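Local atomic coordinates of nucleoside-diphosphate-sugar epimerase (Pseudomonas aeruginosa, PDB entry 2X4G), a protein that probably binds a nicotinamide dinucleotide in a Rossmann-type domain and acts on a nucleotide-linked sugar or a related substrate. Residues L42-R45 and Q49-R52; S147-K152 and C158-D163; A219-R224 and S319-D324. All coordinates share one frame; numbering follows the deposited sequence.

Contact 1: residues L42-R45 and Q49-R52; sequences LIHR and QIQR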
# COMPACT_ATOMS: atom_id res chain seq x y z
N LEU A 42 -22.88 -26.73 -11.43
CA LEU A 42 -21.81 -25.92 -10.88
C LEU A 42 -20.56 -26.08 -11.74
O LEU A 42 -19.99 -27.18 -11.83
CB LEU A 42 -21.48 -26.34 -9.44
CG LEU A 42 -22.62 -26.34 -8.45
CD1 LEU A 42 -22.12 -26.73 -7.06
CD2 LEU A 42 -23.29 -24.97 -8.45
N ILE A 43 -20.15 -25.00 -12.39
CA ILE A 43 -18.93 -25.00 -13.18
C ILE A 43 -17.82 -24.48 -12.27
O ILE A 43 -17.87 -23.35 -11.84
CB ILE A 43 -19.07 -24.13 -14.44
CG1 ILE A 43 -20.20 -24.65 -15.34
CG2 ILE A 43 -17.76 -24.12 -15.24
CD1 ILE A 43 -20.60 -23.68 -16.43
N HIS A 44 -16.83 -25.33 -11.98
CA HIS A 44 -15.76 -24.97 -11.05
C HIS A 44 -14.37 -25.28 -11.56
O HIS A 44 -14.18 -26.16 -12.41
CB HIS A 44 -15.93 -25.74 -9.76
CG HIS A 44 -15.77 -27.22 -9.90
ND1 HIS A 44 -14.57 -27.86 -9.68
CD2 HIS A 44 -16.66 -28.18 -10.21
CE1 HIS A 44 -14.72 -29.16 -9.87
NE2 HIS A 44 -15.99 -29.38 -10.18
N ARG A 45 -13.38 -24.59 -11.02
CA ARG A 45 -12.01 -24.91 -11.39
C ARG A 45 -11.55 -26.14 -10.59
O ARG A 45 -12.09 -26.44 -9.53
CB ARG A 45 -11.11 -23.69 -11.28
CG ARG A 45 -10.85 -23.16 -9.92
CD ARG A 45 -10.18 -21.78 -10.05
NE ARG A 45 -11.17 -20.72 -10.22
CZ ARG A 45 -10.90 -19.42 -10.41
NH1 ARG A 45 -9.63 -18.99 -10.48
NH2 ARG A 45 -11.90 -18.54 -10.54
N GLN A 49 -12.96 -26.08 -3.98
CA GLN A 49 -13.54 -27.06 -3.10
C GLN A 49 -15.07 -27.05 -3.12
O GLN A 49 -15.76 -26.64 -2.19
CB GLN A 49 -13.00 -26.92 -1.71
CG GLN A 49 -12.87 -28.28 -1.12
CD GLN A 49 -12.01 -28.30 0.08
OE1 GLN A 49 -10.95 -27.64 0.13
NE2 GLN A 49 -12.43 -29.08 1.08
N ILE A 50 -15.55 -27.56 -4.23
CA ILE A 50 -16.93 -27.51 -4.60
C ILE A 50 -17.72 -28.57 -3.81
O ILE A 50 -18.92 -28.48 -3.69
CB ILE A 50 -17.01 -27.69 -6.14
CG1 ILE A 50 -18.26 -27.00 -6.70
CG2 ILE A 50 -16.85 -29.16 -6.54
CD1 ILE A 50 -18.28 -25.49 -6.52
N GLN A 51 -17.03 -29.56 -3.24
CA GLN A 51 -17.69 -30.55 -2.37
C GLN A 51 -18.39 -29.92 -1.14
O GLN A 51 -19.16 -30.61 -0.48
CB GLN A 51 -16.72 -31.65 -1.91
CG GLN A 51 -15.44 -31.15 -1.21
CD GLN A 51 -14.18 -31.14 -2.13
OE1 GLN A 51 -14.13 -30.42 -3.15
NE2 GLN A 51 -13.15 -31.93 -1.76
N ARG A 52 -18.13 -28.65 -0.84
CA ARG A 52 -18.94 -27.93 0.16
C ARG A 52 -20.39 -27.76 -0.29
O ARG A 52 -21.23 -27.39 0.52
CB ARG A 52 -18.38 -26.54 0.47
CG ARG A 52 -16.98 -26.53 1.02
CD ARG A 52 -16.69 -25.40 2.03
NE ARG A 52 -17.40 -24.17 1.71
CZ ARG A 52 -17.15 -23.40 0.66
NH1 ARG A 52 -16.17 -23.71 -0.20
NH2 ARG A 52 -17.87 -22.30 0.46

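Contact 2: residues S147-K152 and C158-D163; sequences SLPSGK and CKWALD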
# COMPACT_ATOMS: atom_id res chain seq x y z
N SER A 147 -17.89 7.93 -20.66
CA SER A 147 -16.65 7.44 -21.23
C SER A 147 -15.72 7.06 -20.08
O SER A 147 -16.15 7.02 -18.94
CB SER A 147 -16.02 8.55 -22.07
OG SER A 147 -15.73 9.67 -21.24
N LEU A 148 -14.45 6.79 -20.38
CA LEU A 148 -13.49 6.37 -19.36
C LEU A 148 -13.60 7.22 -18.12
O LEU A 148 -13.46 8.44 -18.19
CB LEU A 148 -12.06 6.50 -19.88
CG LEU A 148 -11.53 5.34 -20.69
CD1 LEU A 148 -10.31 5.79 -21.51
CD2 LEU A 148 -11.22 4.18 -19.75
N PRO A 149 -13.84 6.57 -16.96
CA PRO A 149 -13.99 7.26 -15.69
C PRO A 149 -12.64 7.79 -15.24
O PRO A 149 -12.04 7.29 -14.30
CB PRO A 149 -14.48 6.15 -14.77
CG PRO A 149 -13.85 4.94 -15.30
CD PRO A 149 -13.88 5.11 -16.78
N SER A 150 -12.19 8.83 -15.92
CA SER A 150 -10.81 9.28 -15.80
C SER A 150 -10.54 9.93 -14.44
O SER A 150 -11.39 10.62 -13.90
CB SER A 150 -10.48 10.25 -16.92
OG SER A 150 -9.09 10.39 -17.01
N GLY A 151 -9.35 9.68 -13.91
CA GLY A 151 -8.96 10.20 -12.61
C GLY A 151 -9.49 9.42 -11.41
O GLY A 151 -9.09 9.69 -10.28
N LYS A 152 -10.38 8.46 -11.65
CA LYS A 152 -10.94 7.66 -10.56
C LYS A 152 -10.02 6.51 -10.20
O LYS A 152 -9.10 6.19 -10.94
CB LYS A 152 -12.32 7.11 -10.93
CG LYS A 152 -13.38 8.19 -11.15
CD LYS A 152 -13.72 8.95 -9.86
CE LYS A 152 -15.04 9.73 -9.95
NZ LYS A 152 -15.81 9.57 -8.66
N CYS A 158 -11.65 -0.78 -13.03
CA CYS A 158 -11.86 -2.19 -13.26
C CYS A 158 -13.36 -2.52 -13.24
O CYS A 158 -13.90 -3.19 -14.13
CB CYS A 158 -11.10 -3.00 -12.22
SG CYS A 158 -11.61 -4.70 -12.19
N LYS A 159 -14.06 -2.02 -12.24
CA LYS A 159 -15.50 -2.25 -12.15
C LYS A 159 -16.28 -1.58 -13.28
O LYS A 159 -17.28 -2.11 -13.73
CB LYS A 159 -16.03 -1.85 -10.76
CG LYS A 159 -16.18 -3.05 -9.78
CD LYS A 159 -14.93 -3.95 -9.68
CE LYS A 159 -15.24 -5.29 -9.00
NZ LYS A 159 -16.42 -5.99 -9.64
N TRP A 160 -15.82 -0.43 -13.74
CA TRP A 160 -16.45 0.22 -14.90
C TRP A 160 -16.23 -0.60 -16.16
O TRP A 160 -17.13 -0.72 -16.97
CB TRP A 160 -15.89 1.63 -15.11
CG TRP A 160 -16.21 2.21 -16.45
CD1 TRP A 160 -17.33 2.89 -16.78
CD2 TRP A 160 -15.40 2.15 -17.63
NE1 TRP A 160 -17.28 3.26 -18.10
CE2 TRP A 160 -16.11 2.82 -18.65
CE3 TRP A 160 -14.15 1.60 -17.92
CZ2 TRP A 160 -15.60 2.97 -19.94
CZ3 TRP A 160 -13.65 1.73 -19.21
CH2 TRP A 160 -14.37 2.41 -20.21
N ALA A 161 -15.03 -1.13 -16.33
CA ALA A 161 -14.70 -1.90 -17.53
C ALA A 161 -15.56 -3.17 -17.66
O ALA A 161 -16.18 -3.40 -18.69
CB ALA A 161 -13.23 -2.27 -17.54
N LEU A 162 -15.59 -3.97 -16.61
CA LEU A 162 -16.38 -5.20 -16.59
C LEU A 162 -17.85 -4.91 -16.88
O LEU A 162 -18.53 -5.69 -17.56
CB LEU A 162 -16.22 -5.90 -15.25
CG LEU A 162 -14.81 -6.47 -14.94
CD1 LEU A 162 -14.58 -6.79 -13.44
CD2 LEU A 162 -14.53 -7.71 -15.82
N ASP A 163 -18.33 -3.78 -16.39
CA ASP A 163 -19.69 -3.34 -16.70
C ASP A 163 -19.85 -3.02 -18.20
O ASP A 163 -20.76 -3.52 -18.85
CB ASP A 163 -20.09 -2.14 -15.86
CG ASP A 163 -21.58 -1.89 -15.87
OD1 ASP A 163 -22.05 -1.03 -16.66
OD2 ASP A 163 -22.29 -2.57 -15.09

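Contact 3: residues A219-R224 and S319-D324; sequences AAEAGR and STTALD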
# COMPACT_ATOMS: atom_id res chain seq x y z
N ALA A 219 -27.46 -12.06 2.11
CA ALA A 219 -26.88 -12.95 1.14
C ALA A 219 -27.95 -13.86 0.53
O ALA A 219 -28.00 -14.02 -0.70
CB ALA A 219 -25.78 -13.78 1.77
N ALA A 220 -28.78 -14.45 1.38
CA ALA A 220 -29.79 -15.41 0.91
C ALA A 220 -30.66 -14.75 -0.13
O ALA A 220 -30.93 -15.33 -1.17
CB ALA A 220 -30.65 -15.95 2.08
N GLU A 221 -31.07 -13.51 0.12
CA GLU A 221 -31.92 -12.79 -0.81
C GLU A 221 -31.18 -12.44 -2.09
O GLU A 221 -31.73 -12.65 -3.17
CB GLU A 221 -32.50 -11.49 -0.20
CG GLU A 221 -33.01 -11.67 1.20
CD GLU A 221 -34.36 -11.04 1.44
OE1 GLU A 221 -35.36 -11.69 1.09
OE2 GLU A 221 -34.42 -9.95 2.03
N ALA A 222 -29.96 -11.92 -1.97
CA ALA A 222 -29.21 -11.48 -3.16
C ALA A 222 -29.11 -12.63 -4.17
O ALA A 222 -29.25 -12.44 -5.36
CB ALA A 222 -27.85 -10.94 -2.78
N GLY A 223 -28.91 -13.84 -3.66
CA GLY A 223 -28.97 -15.05 -4.49
C GLY A 223 -30.29 -15.25 -5.21
O GLY A 223 -30.31 -15.68 -6.36
N ARG A 224 -31.40 -14.97 -4.55
CA ARG A 224 -32.69 -15.11 -5.18
C ARG A 224 -32.88 -14.00 -6.22
O ARG A 224 -33.41 -14.24 -7.31
CB ARG A 224 -33.79 -15.11 -4.12
CG ARG A 224 -33.69 -16.36 -3.20
CD ARG A 224 -34.92 -16.62 -2.35
NE ARG A 224 -34.90 -15.77 -1.18
CZ ARG A 224 -34.47 -16.13 0.04
NH1 ARG A 224 -34.01 -17.36 0.29
NH2 ARG A 224 -34.49 -15.23 1.02
N SER A 319 -36.28 -6.95 -0.84
CA SER A 319 -35.91 -7.55 0.43
C SER A 319 -37.06 -7.51 1.40
O SER A 319 -37.85 -6.56 1.40
CB SER A 319 -34.73 -6.79 1.04
OG SER A 319 -34.26 -7.41 2.24
N THR A 320 -37.16 -8.57 2.20
CA THR A 320 -38.14 -8.66 3.28
C THR A 320 -37.50 -8.96 4.64
O THR A 320 -38.19 -8.97 5.64
CB THR A 320 -39.28 -9.70 2.93
OG1 THR A 320 -38.73 -10.93 2.47
CG2 THR A 320 -40.15 -9.18 1.84
N THR A 321 -36.18 -9.16 4.66
CA THR A 321 -35.45 -9.60 5.86
C THR A 321 -34.99 -8.41 6.70
O THR A 321 -34.43 -7.47 6.18
CB THR A 321 -34.21 -10.48 5.46
OG1 THR A 321 -34.64 -11.51 4.56
CG2 THR A 321 -33.56 -11.14 6.65
N ALA A 322 -35.25 -8.45 8.00
CA ALA A 322 -34.73 -7.44 8.92
C ALA A 322 -33.22 -7.50 8.88
O ALA A 322 -32.66 -8.59 8.80
CB ALA A 322 -35.21 -7.69 10.33
N LEU A 323 -32.58 -6.33 8.91
CA LEU A 323 -31.11 -6.23 8.93
C LEU A 323 -30.46 -6.94 10.09
O LEU A 323 -29.37 -7.41 9.96
CB LEU A 323 -30.67 -4.77 9.02
CG LEU A 323 -29.16 -4.52 8.95
CD1 LEU A 323 -28.55 -5.18 7.70
CD2 LEU A 323 -28.91 -3.02 8.95
N ASP A 324 -31.13 -6.96 11.25
CA ASP A 324 -30.57 -7.59 12.44
C ASP A 324 -30.50 -9.08 12.23
O ASP A 324 -29.55 -9.73 12.70
CB ASP A 324 -31.43 -7.32 13.67
CG ASP A 324 -31.14 -5.98 14.33
OD1 ASP A 324 -31.79 -5.72 15.38
OD2 ASP A 324 -30.29 -5.20 13.82

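Contact 1: residues L42-R45 and Q49-R52
Ile-50 lays its branched side chain against His-44 and Leu-42. The methyl CG2 sits over the middle of the imidazole face: it lies 3.8 Å from the centroid of the His-44 ring and 10° off the ring normal, a CH-pi contact. The CG1-CD1 arm runs between the root of His-44 and the Leu-42 methyl, with Ile-50 CG1 3.9 Å from Leu-42 CD1 and Ile-50 CD1 4.0 Å from His-44 CB. Ile-50 chi1 of -153° accounts for this placement, as it swings CG1 away from its own backbone N and leaves CG2 between N and the carbonyl carbon. The imidazole is steadied from its edge, since His-44 ND1 donates to Arg-45 O at 2.9 Å, nearly in the ring plane, although the donor stands well above the carbonyl plane. That bond limits rotation of the ring and so helps keep its face turned to the methyl. All the contacts between 42-45 and 49-52 are apolar or CH-pi. They lie where the 3-10 segment beginning at Ile-50 comes back against the end of parallel strand 39-44 in the Rossmann-type sheet. That strand runs between 15-19 and 59-62; Leu-42 also packs on Ala-30 of helix 24-35, while His-44 touches Cys-60 and Val-62 of strand 59-62.

Contact 2: residues S147-K152 and C158-D163
A chi1 of 165° carries the indole of Trp-160 away from its own backbone N, and one ring face meets the loop 147-152. On the loop side, chi1 and chi2 of Leu-148 together (-84° and 162°) bring its CD2 methyl back to the benzene part of the indole although its CB points away. The motif is a proline-aromatic CH-pi contact between the loop preceding helix 154-171 and the first half of that helix, within the Rossmann-type domain. Pro-149 supplies the central piece: its CD lies over the five-membered ring of Trp-160, 3.6 Å from the centroid of that ring and only 19° off its normal, which places the carbon over the face. Pro-149 CG reaches farther back, coming within 3.9 Å of Trp-160 CB, so the pyrrolidine covers both the ring and its root. Beside it, CA of Leu-148 stands over the same face, nearer the ring's periphery. Pro-149 is also the centre of an inverse gamma turn and the first residue of a type II turn ending at Lys-152, two bends that turn the chain away from the indole. Farther round the helix, Cys-158 and Leu-162 pack on helix 98-116, and Asp-163 forms salt bridges with Arg-167 and Arg-238. At the far end of the indole, Leu-148 CD2 approaches Trp-160 CZ3 to 3.5 Å.

Contact 3: residues A219-R224 and S319-D324
Glu-221 reaches from its helix to the segment 319-324 and places a single carboxylate oxygen, OE2, among donors from three consecutive residues. The hydrogen bonds come from both side chain and backbone. Ser-319 OG donates to Glu-221 OE2 at 2.6 Å and meets that oxygen almost head-on, close to the direction of its C-O bond. Two main-chain amides follow. Thr-320 N lies 3.1 Å from Glu-221 OE2 and is received on the syn lone pair of that oxygen, with an N-H...O angle of 144°, whereas Thr-321 N lies 3.3 Å from Glu-221 OE2 and comes from above the carboxylate plane. Thr-321 OG1 adds a weak and unsettled bond to the same oxygen. The three firmer donors approach from different directions, which should limit rotation of the carboxylate and probably helps stabilise its negative charge.

The one charge pairing is long and lies within the helix. Glu-221 OE1, the other oxygen, faces Arg-224 NH2 at 3.6 Å, about one helical turn further along, and it stands at the edge of the guanidinium, in its plane.

Conformation accounts for the reach. Glu-221 is bent at chi2 (-134°), and the side chains of Glu-221 and Thr-321 run alongside one another, pointing opposite ways. Ser-319 OG is turned anti to its own backbone N (chi1 -176°), which brings the hydroxyl to the carboxylate.

The contact ties the first turn of helix 219-232 to the loop that enters helix 323-336, where Ala-322 is the N-cap. Asp-218, at the end of strand 213-218, accepts from the backbone N of Glu-221 and is touched by Thr-321. Leu-323 packs on strands 213-218 and 238-247, while Ala-219 and Ala-222 rest on helix 24-35.

How the contacts relate
The three contacts follow one another along the chain without interleaving, and none touches another. Centres of contacts 1 and 2 are 31 Å apart, those of 1 and 3 are 24 Å apart, and those of 2 and 3 are 29 Å apart, on opposite sides of the chain's centre. Contacts 1 and 2 are local, joining a strand or helix to an adjacent loop; contact 3 bridges 95 residues and brings the loop leading into helix 323-336 to helix 219-232. Helix 24-35 is a shared neighbour of contacts 1 and 3. The eight-stranded sheet includes strand 39-44 of contact 1 and strand 213-218, which helix 219-232 follows; through Glu-221 that helix holds loop 319-321, near the C-terminus, to the Rossmann-type core.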